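Local coordinates for protein putative hydrolase (Chloroflexus aurantiacus J-10-fl, PDB 3CMN) that is a putative hydrolase of the zincin-like metallopeptidase family and probably cleaves peptide bonds, although this has not been established, at residues A[46-51]-A[176-181]; A[75-80]-A[155-160]; A[333-338]-A[356-361]. One frame throughout, in Å; residues are numbered along the deposited sequence.

Contact 1: A[46-51]-A[176-181]; sequences EQYARM and DFRLWI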
# COMPACT_ATOMS: atom_id res chain seq x y z
N GLU A 46 -5.48 -22.24 2.76
CA GLU A 46 -4.33 -23.14 2.63
C GLU A 46 -3.30 -22.52 1.70
O GLU A 46 -2.13 -22.41 2.03
CB GLU A 46 -4.74 -24.49 2.02
CG GLU A 46 -5.59 -25.41 2.88
CD GLU A 46 -4.78 -26.20 3.89
OE1 GLU A 46 -5.32 -27.17 4.45
OE2 GLU A 46 -3.60 -25.84 4.13
N GLN A 47 -3.78 -22.13 0.53
CA GLN A 47 -2.93 -21.55 -0.50
C GLN A 47 -2.16 -20.35 0.03
O GLN A 47 -0.93 -20.34 -0.01
CB GLN A 47 -3.79 -21.17 -1.70
CG GLN A 47 -3.04 -20.73 -2.94
CD GLN A 47 -3.98 -20.32 -4.04
OE1 GLN A 47 -5.17 -20.09 -3.79
NE2 GLN A 47 -3.47 -20.21 -5.26
N TYR A 48 -2.88 -19.35 0.52
CA TYR A 48 -2.25 -18.14 1.06
C TYR A 48 -1.33 -18.45 2.24
O TYR A 48 -0.24 -17.90 2.35
CB TYR A 48 -3.30 -17.10 1.50
CG TYR A 48 -4.02 -16.43 0.36
CD1 TYR A 48 -5.40 -16.51 0.23
CD2 TYR A 48 -3.31 -15.71 -0.59
CE1 TYR A 48 -6.05 -15.91 -0.83
CE2 TYR A 48 -3.95 -15.10 -1.65
CZ TYR A 48 -5.32 -15.21 -1.77
OH TYR A 48 -5.95 -14.63 -2.86
N ALA A 49 -1.78 -19.34 3.12
CA ALA A 49 -0.98 -19.70 4.29
C ALA A 49 0.40 -20.18 3.87
O ALA A 49 1.41 -19.75 4.42
CB ALA A 49 -1.68 -20.78 5.10
N ARG A 50 0.44 -21.07 2.88
CA ARG A 50 1.73 -21.58 2.44
C ARG A 50 2.49 -20.55 1.61
O ARG A 50 3.71 -20.52 1.63
CB ARG A 50 1.57 -22.88 1.65
CG ARG A 50 0.89 -22.72 0.31
CD ARG A 50 1.19 -23.90 -0.60
NE ARG A 50 1.10 -23.48 -1.99
CZ ARG A 50 0.00 -23.57 -2.71
NH1 ARG A 50 -1.10 -24.08 -2.19
NH2 ARG A 50 -0.02 -23.09 -3.95
N MET A 51 1.78 -19.70 0.86
CA MET A 51 2.48 -18.69 0.07
C MET A 51 3.17 -17.65 0.98
O MET A 51 4.19 -17.08 0.60
CB MET A 51 1.53 -17.98 -0.92
CG MET A 51 0.86 -18.89 -1.95
SD MET A 51 -0.06 -17.97 -3.16
CE MET A 51 -0.08 -19.14 -4.53
N ASP A 176 0.11 -18.36 -10.01
CA ASP A 176 1.10 -17.30 -10.18
C ASP A 176 0.65 -15.92 -9.72
O ASP A 176 1.42 -15.19 -9.07
CB ASP A 176 1.56 -17.26 -11.64
CG ASP A 176 2.48 -18.42 -11.98
OD1 ASP A 176 2.41 -19.47 -11.30
OD2 ASP A 176 3.27 -18.28 -12.93
N PHE A 177 -0.58 -15.54 -10.06
CA PHE A 177 -1.07 -14.24 -9.66
C PHE A 177 -1.21 -14.11 -8.14
O PHE A 177 -0.85 -13.08 -7.57
CB PHE A 177 -2.41 -13.94 -10.32
CG PHE A 177 -2.93 -12.57 -10.01
CD1 PHE A 177 -2.12 -11.45 -10.15
CD2 PHE A 177 -4.24 -12.40 -9.59
CE1 PHE A 177 -2.60 -10.16 -9.88
CE2 PHE A 177 -4.74 -11.13 -9.31
CZ PHE A 177 -3.91 -10.00 -9.46
N ARG A 178 -1.70 -15.15 -7.48
CA ARG A 178 -1.86 -15.09 -6.04
C ARG A 178 -0.54 -15.14 -5.29
O ARG A 178 -0.45 -14.66 -4.17
CB ARG A 178 -2.82 -16.19 -5.57
CG ARG A 178 -4.24 -15.87 -5.94
CD ARG A 178 -5.18 -16.98 -5.57
NE ARG A 178 -6.55 -16.65 -5.95
CZ ARG A 178 -6.98 -16.57 -7.20
NH1 ARG A 178 -6.15 -16.80 -8.21
NH2 ARG A 178 -8.25 -16.25 -7.43
N LEU A 179 0.49 -15.73 -5.90
CA LEU A 179 1.80 -15.76 -5.27
C LEU A 179 2.38 -14.37 -5.48
O LEU A 179 3.07 -13.83 -4.62
CB LEU A 179 2.72 -16.81 -5.89
CG LEU A 179 4.17 -16.76 -5.35
CD1 LEU A 179 4.15 -16.99 -3.83
CD2 LEU A 179 5.03 -17.82 -6.05
N TRP A 180 2.08 -13.79 -6.64
CA TRP A 180 2.55 -12.46 -6.98
C TRP A 180 1.99 -11.48 -5.94
O TRP A 180 2.70 -10.62 -5.43
CB TRP A 180 2.06 -12.07 -8.38
CG TRP A 180 2.46 -10.68 -8.79
CD1 TRP A 180 3.63 -10.30 -9.37
CD2 TRP A 180 1.68 -9.47 -8.63
NE1 TRP A 180 3.64 -8.94 -9.58
CE2 TRP A 180 2.46 -8.41 -9.14
CE3 TRP A 180 0.41 -9.19 -8.11
CZ2 TRP A 180 2.01 -7.08 -9.14
CZ3 TRP A 180 -0.03 -7.87 -8.11
CH2 TRP A 180 0.77 -6.83 -8.62
N ILE A 181 0.70 -11.63 -5.65
CA ILE A 181 0.00 -10.79 -4.69
C ILE A 181 0.53 -10.97 -3.27
O ILE A 181 0.69 -10.01 -2.53
CB ILE A 181 -1.51 -11.09 -4.72
CG1 ILE A 181 -2.11 -10.40 -5.95
CG2 ILE A 181 -2.19 -10.62 -3.44
CD1 ILE A 181 -3.54 -10.76 -6.20

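Contact 2: A[75-80]-A[155-160]; sequences FVFDRR and SLYFVE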
# COMPACT_ATOMS: atom_id res chain seq x y z
N PHE A 75 -6.12 -13.78 6.70
CA PHE A 75 -7.56 -13.73 6.54
C PHE A 75 -7.93 -13.59 5.06
O PHE A 75 -7.34 -12.80 4.34
CB PHE A 75 -8.14 -12.55 7.31
CG PHE A 75 -7.61 -12.40 8.72
CD1 PHE A 75 -6.71 -11.38 9.03
CD2 PHE A 75 -8.04 -13.25 9.73
CE1 PHE A 75 -6.23 -11.21 10.35
CE2 PHE A 75 -7.58 -13.10 11.05
CZ PHE A 75 -6.67 -12.07 11.35
N VAL A 76 -8.89 -14.40 4.63
CA VAL A 76 -9.41 -14.35 3.27
C VAL A 76 -10.70 -13.55 3.46
O VAL A 76 -11.62 -14.02 4.14
CB VAL A 76 -9.75 -15.79 2.74
CG1 VAL A 76 -10.31 -15.72 1.33
CG2 VAL A 76 -8.51 -16.66 2.76
N PHE A 77 -10.76 -12.35 2.91
CA PHE A 77 -11.94 -11.50 3.06
C PHE A 77 -12.81 -11.45 1.81
O PHE A 77 -12.35 -11.67 0.70
CB PHE A 77 -11.54 -10.03 3.34
CG PHE A 77 -11.04 -9.74 4.75
CD1 PHE A 77 -10.50 -8.49 5.03
CD2 PHE A 77 -11.13 -10.68 5.77
CE1 PHE A 77 -10.04 -8.16 6.30
CE2 PHE A 77 -10.68 -10.37 7.06
CZ PHE A 77 -10.13 -9.10 7.32
N ASP A 78 -14.09 -11.15 2.03
CA ASP A 78 -15.02 -10.92 0.93
C ASP A 78 -15.13 -9.39 1.10
O ASP A 78 -14.47 -8.83 1.98
CB ASP A 78 -16.38 -11.58 1.15
CG ASP A 78 -17.19 -10.89 2.22
OD1 ASP A 78 -16.84 -11.00 3.40
OD2 ASP A 78 -18.19 -10.22 1.87
N ARG A 79 -15.94 -8.73 0.29
CA ARG A 79 -16.06 -7.27 0.38
C ARG A 79 -16.69 -6.78 1.68
O ARG A 79 -16.34 -5.72 2.18
CB ARG A 79 -16.83 -6.73 -0.82
CG ARG A 79 -16.12 -6.98 -2.14
CD ARG A 79 -16.94 -6.53 -3.32
NE ARG A 79 -16.30 -6.92 -4.57
CZ ARG A 79 -16.92 -6.97 -5.74
NH1 ARG A 79 -18.21 -6.66 -5.82
NH2 ARG A 79 -16.27 -7.34 -6.83
N ARG A 80 -17.62 -7.56 2.22
CA ARG A 80 -18.28 -7.17 3.46
C ARG A 80 -17.29 -7.22 4.62
O ARG A 80 -17.25 -6.31 5.45
CB ARG A 80 -19.46 -8.10 3.73
CG ARG A 80 -20.23 -7.74 4.98
CD ARG A 80 -21.39 -8.68 5.21
NE ARG A 80 -22.28 -8.15 6.24
CZ ARG A 80 -22.10 -8.29 7.55
NH1 ARG A 80 -21.06 -8.96 8.02
NH2 ARG A 80 -22.98 -7.74 8.38
N SER A 155 -0.25 -10.53 10.79
CA SER A 155 -1.23 -11.15 9.90
C SER A 155 -1.38 -10.41 8.59
O SER A 155 -0.92 -9.29 8.45
CB SER A 155 -2.59 -11.19 10.60
OG SER A 155 -3.05 -9.88 10.85
N LEU A 156 -2.01 -11.06 7.62
CA LEU A 156 -2.26 -10.45 6.32
C LEU A 156 -3.62 -10.93 5.84
O LEU A 156 -4.04 -12.04 6.16
CB LEU A 156 -1.19 -10.86 5.30
CG LEU A 156 0.19 -10.21 5.41
CD1 LEU A 156 1.14 -10.85 4.42
CD2 LEU A 156 0.08 -8.71 5.13
N TYR A 157 -4.33 -10.08 5.10
CA TYR A 157 -5.63 -10.47 4.56
C TYR A 157 -5.62 -10.28 3.06
O TYR A 157 -4.84 -9.48 2.53
CB TYR A 157 -6.80 -9.69 5.20
CG TYR A 157 -6.85 -8.19 4.95
CD1 TYR A 157 -7.16 -7.67 3.68
CD2 TYR A 157 -6.61 -7.28 5.99
CE1 TYR A 157 -7.23 -6.29 3.46
CE2 TYR A 157 -6.69 -5.89 5.78
CZ TYR A 157 -7.00 -5.41 4.52
OH TYR A 157 -7.04 -4.04 4.29
N PHE A 158 -6.47 -11.03 2.39
CA PHE A 158 -6.58 -10.97 0.94
C PHE A 158 -8.06 -10.93 0.62
O PHE A 158 -8.82 -11.72 1.16
CB PHE A 158 -5.94 -12.22 0.32
CG PHE A 158 -4.50 -12.45 0.74
CD1 PHE A 158 -4.20 -13.04 1.96
CD2 PHE A 158 -3.45 -12.01 -0.06
CE1 PHE A 158 -2.87 -13.21 2.38
CE2 PHE A 158 -2.11 -12.16 0.35
CZ PHE A 158 -1.83 -12.76 1.57
N VAL A 159 -8.47 -9.98 -0.19
CA VAL A 159 -9.86 -9.96 -0.62
C VAL A 159 -10.06 -10.81 -1.87
O VAL A 159 -10.13 -10.30 -2.97
CB VAL A 159 -10.35 -8.52 -0.88
CG1 VAL A 159 -11.86 -8.48 -0.98
CG2 VAL A 159 -9.85 -7.59 0.21
N GLU A 160 -10.03 -12.13 -1.69
CA GLU A 160 -10.01 -13.13 -2.75
C GLU A 160 -11.01 -12.80 -3.84
O GLU A 160 -10.69 -13.07 -5.03
CB GLU A 160 -10.28 -14.52 -2.17
CG GLU A 160 -9.38 -15.61 -2.72
CD GLU A 160 -9.82 -16.11 -4.08
OE1 GLU A 160 -11.04 -16.20 -4.31
OE2 GLU A 160 -8.94 -16.40 -4.92

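Contact 3: A[333-338]-A[356-361]; sequences IQFASR and GQWIVR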
# COMPACT_ATOMS: atom_id res chain seq x y z
N ILE A 333 22.41 -3.32 -3.96
CA ILE A 333 21.30 -3.36 -3.03
C ILE A 333 21.67 -2.89 -1.62
O ILE A 333 20.90 -2.21 -0.95
CB ILE A 333 20.69 -4.81 -2.97
CG1 ILE A 333 19.22 -4.77 -3.41
CG2 ILE A 333 20.84 -5.42 -1.58
CD1 ILE A 333 18.34 -3.78 -2.65
N GLN A 334 22.87 -3.26 -1.17
CA GLN A 334 23.31 -2.89 0.16
C GLN A 334 23.34 -1.37 0.30
O GLN A 334 22.84 -0.83 1.28
CB GLN A 334 24.69 -3.48 0.46
CG GLN A 334 25.02 -3.52 1.94
CD GLN A 334 26.40 -4.08 2.22
OE1 GLN A 334 27.41 -3.52 1.81
NE2 GLN A 334 26.45 -5.21 2.93
N PHE A 335 23.91 -0.70 -0.70
CA PHE A 335 23.97 0.76 -0.69
C PHE A 335 22.55 1.32 -0.67
O PHE A 335 22.21 2.14 0.20
CB PHE A 335 24.70 1.31 -1.91
CG PHE A 335 25.00 2.79 -1.83
CD1 PHE A 335 26.13 3.25 -1.17
CD2 PHE A 335 24.12 3.72 -2.38
CE1 PHE A 335 26.39 4.63 -1.06
CE2 PHE A 335 24.38 5.09 -2.28
CZ PHE A 335 25.51 5.55 -1.62
N ALA A 336 21.74 0.88 -1.63
CA ALA A 336 20.35 1.31 -1.75
C ALA A 336 19.52 1.04 -0.48
O ALA A 336 18.52 1.72 -0.24
CB ALA A 336 19.70 0.62 -2.94
N SER A 337 19.92 0.06 0.32
CA SER A 337 19.19 -0.26 1.54
C SER A 337 19.36 0.82 2.61
O SER A 337 18.67 0.82 3.63
CB SER A 337 19.65 -1.60 2.12
OG SER A 337 20.91 -1.48 2.74
N ARG A 338 20.29 1.74 2.38
CA ARG A 338 20.55 2.82 3.32
C ARG A 338 19.35 3.75 3.47
O ARG A 338 19.23 4.48 4.46
CB ARG A 338 21.76 3.63 2.88
CG ARG A 338 23.07 2.91 3.06
CD ARG A 338 24.18 3.80 2.61
NE ARG A 338 25.48 3.14 2.70
CZ ARG A 338 26.62 3.75 2.43
NH1 ARG A 338 26.62 5.03 2.05
NH2 ARG A 338 27.77 3.09 2.53
N GLY A 356 21.34 10.33 -8.69
CA GLY A 356 22.70 10.80 -8.47
C GLY A 356 22.83 11.68 -7.24
O GLY A 356 23.72 11.47 -6.42
N GLN A 357 21.95 12.68 -7.13
CA GLN A 357 21.95 13.60 -6.00
C GLN A 357 21.92 12.82 -4.69
O GLN A 357 22.62 13.14 -3.74
CB GLN A 357 20.72 14.52 -6.06
CG GLN A 357 21.04 16.01 -6.03
CD GLN A 357 19.80 16.88 -5.86
OE1 GLN A 357 19.17 16.89 -4.80
NE2 GLN A 357 19.44 17.61 -6.91
N TRP A 358 21.08 11.79 -4.65
CA TRP A 358 20.93 10.98 -3.46
C TRP A 358 22.18 10.16 -3.15
O TRP A 358 22.59 10.05 -1.99
CB TRP A 358 19.73 10.03 -3.62
CG TRP A 358 19.44 9.24 -2.39
CD1 TRP A 358 18.69 9.63 -1.32
CD2 TRP A 358 19.88 7.90 -2.11
NE1 TRP A 358 18.63 8.62 -0.39
CE2 TRP A 358 19.35 7.54 -0.85
CE3 TRP A 358 20.66 6.96 -2.80
CZ2 TRP A 358 19.57 6.30 -0.26
CZ3 TRP A 358 20.89 5.72 -2.22
CH2 TRP A 358 20.34 5.39 -0.96
N ILE A 359 22.77 9.57 -4.19
CA ILE A 359 23.96 8.75 -4.01
C ILE A 359 25.08 9.60 -3.43
O ILE A 359 25.78 9.18 -2.50
CB ILE A 359 24.38 8.10 -5.36
CG1 ILE A 359 23.28 7.13 -5.80
CG2 ILE A 359 25.71 7.35 -5.21
CD1 ILE A 359 23.60 6.35 -7.07
N VAL A 360 25.21 10.82 -3.94
CA VAL A 360 26.23 11.74 -3.45
C VAL A 360 25.95 12.09 -1.98
O VAL A 360 26.84 11.98 -1.13
CB VAL A 360 26.25 13.03 -4.30
CG1 VAL A 360 27.20 14.04 -3.70
CG2 VAL A 360 26.67 12.70 -5.71
N ARG A 361 24.72 12.50 -1.69
CA ARG A 361 24.35 12.86 -0.32
C ARG A 361 24.60 11.72 0.67
O ARG A 361 25.00 11.97 1.81
CB ARG A 361 22.88 13.30 -0.25
CG ARG A 361 22.43 13.78 1.13
CD ARG A 361 21.11 14.54 1.06
NE ARG A 361 19.97 13.71 0.69
CZ ARG A 361 19.23 13.00 1.54
NH1 ARG A 361 19.50 13.01 2.85
NH2 ARG A 361 18.21 12.29 1.09

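Contact 1: A[46-51]-A[176-181]
Arg178 of helix 174-193 reaches toward helix 41-63 and passes the ends of Gln47 and Tyr48. Arg178 CB lies 4.1 Å from Gln47 NE2 and equally near Met51 SD. Arg178 CG comes within 3.7 Å of Tyr48 OH. Arg178 CD meets both neighbours, Gln47 OE1 at 3.6 Å and Tyr48 OH at 3.7 Å. Arg178 NE also lies 3.7 Å from Tyr48 OH. The chain is extended from CG to NE, which carries the guanidinium on to partners outside both segments. There NH2 forms a salt bridge with Glu160, and NH1 bonds to Gln167 and Asp174 O. The Gln47 side chain crosses that of Arg178 at about a right angle, yet its amide lies nearly parallel to the guanidinium plane (11°). Its own bonds go to Arg44 and Asp174. One turn on, Met51 SD sits 3.5 Å from Arg178 O, and Met51 CE packs on Leu179 CB at 3.9 Å. The two helix segments cross at -50°, with their axes 10.0 Å apart. Across this interface the contact is van der Waals packing of methylenes, sulfur and polar groups. The buried hydroxyl of Tyr48 has no hydrogen-bond partner in the model, and the charge of Arg178 is probably balanced mainly by Glu160.

Contact 2: A[75-80]-A[155-160]
Phe158 O accepts the shortest of the bonds between these segments, from Phe77 N at 2.7 Å. The bond is fairly straight (164° at the hydrogen), with the donor tilted out of the carbonyl plane. Val76 CA adds a C-H contact to the same oxygen at 3.4 Å. One step back, Phe75 N donates to Leu156 O at 2.8 Å, in the carbonyl plane. Beside this ladder the Phe77 and Tyr157 rings form an offset stack, with centroids 4.7 Å apart and planes at 21°. Phe77 CE1 lies over one face of the tyrosine ring, 3.5 Å from Tyr157 CG. Tyr157 CB in turn makes a CH-pi contact over a face of Phe77. The tyrosine chi1 of 65° sets CG between its backbone N and carbonyl carbon, a position that lays the ring over Phe77. Phe75 CB packs on Tyr157 CB at 3.8 Å, while Phe75 CE1 reaches Ser155 OG. Just before helix 79-92, Asp78 OD2 caps Arg80 N. Val76 CG1 touches Glu160 CB at the start of helix 160-169. Phe158 points the other way, stacked on Tyr48 and touching Glu185, which lies in a probable HExxH motif. The arrangement is a two-stranded parallel sheet, packed against the helix that carries this probable zincin motif.

Contact 3: A[333-338]-A[356-361]
Phe335 and Trp358 both set CG anti to the backbone N, with chi1 of -170° and -175°. These torsions send the two rings toward each other between the two helices, and the side chains slide past each other in opposite directions. Phe335 CE2 meets Trp358 CZ3 at 3.5 Å. The planes are almost perpendicular, at 88°, and the centroid of the Phe335 ring is 5.7 Å from that of the Trp358 six-membered ring. The far end of the indole reaches the backbone of the first segment, where Trp358 CH2 lies 4.2 Å from Ala336 CA.

Ile359 meets the same end of the phenyl ring, at CE2 and CZ. Ile359 CG2 packs against Phe335 CE2 at 3.9 Å, and Ile359 O lies at the ring edge, 3.7 Å from Phe335 CZ. This is plain helix packing near the C-terminal end of the chain. It joins the short helix 333-336, which runs on into a 3-10 turn, to helix 355-363. Helix 319-331 also meets both segments, through Val327 against Ala336 and Ile359. An alanine in place of this phenylalanine would remove the whole ring and is likely to open a gap beside Trp358 CZ3 and Ile359 CG2, with the indole less firmly fixed.

Within its own segment, Phe335 is flanked by Arg338. The Arg338 guanidinium has Phe335 CD1 over its centre, 3.6 Å above its plane. Arg331 makes a cation-pi contact with the same phenyl ring. The indole has further fixings: its NE1 donates to Asn345 O, and Phe323 meets it edge-to-face.

In the fold
From the N terminus, helix 41-63 supplies residues 46-51, the first half of contact 1. Strand 73-76 follows and opens contact 2. Strand 155-158 closes that contact, so its loop is nested inside the larger one that helix 174-193 closes at 176-181. The two contacts touch directly, through a salt bridge and ring packing. Together they tie helix 41-63, the small parallel sheet and the helix that carries the probable HExxH motif into one unit. Contact 3 comes later in series and closes a short loop near the C terminus. Its nearest atoms are about 17 Å from contact 1 and about 20 Å from contact 2. Contacts 2 and 3 lie on opposite sides of the chain's centre.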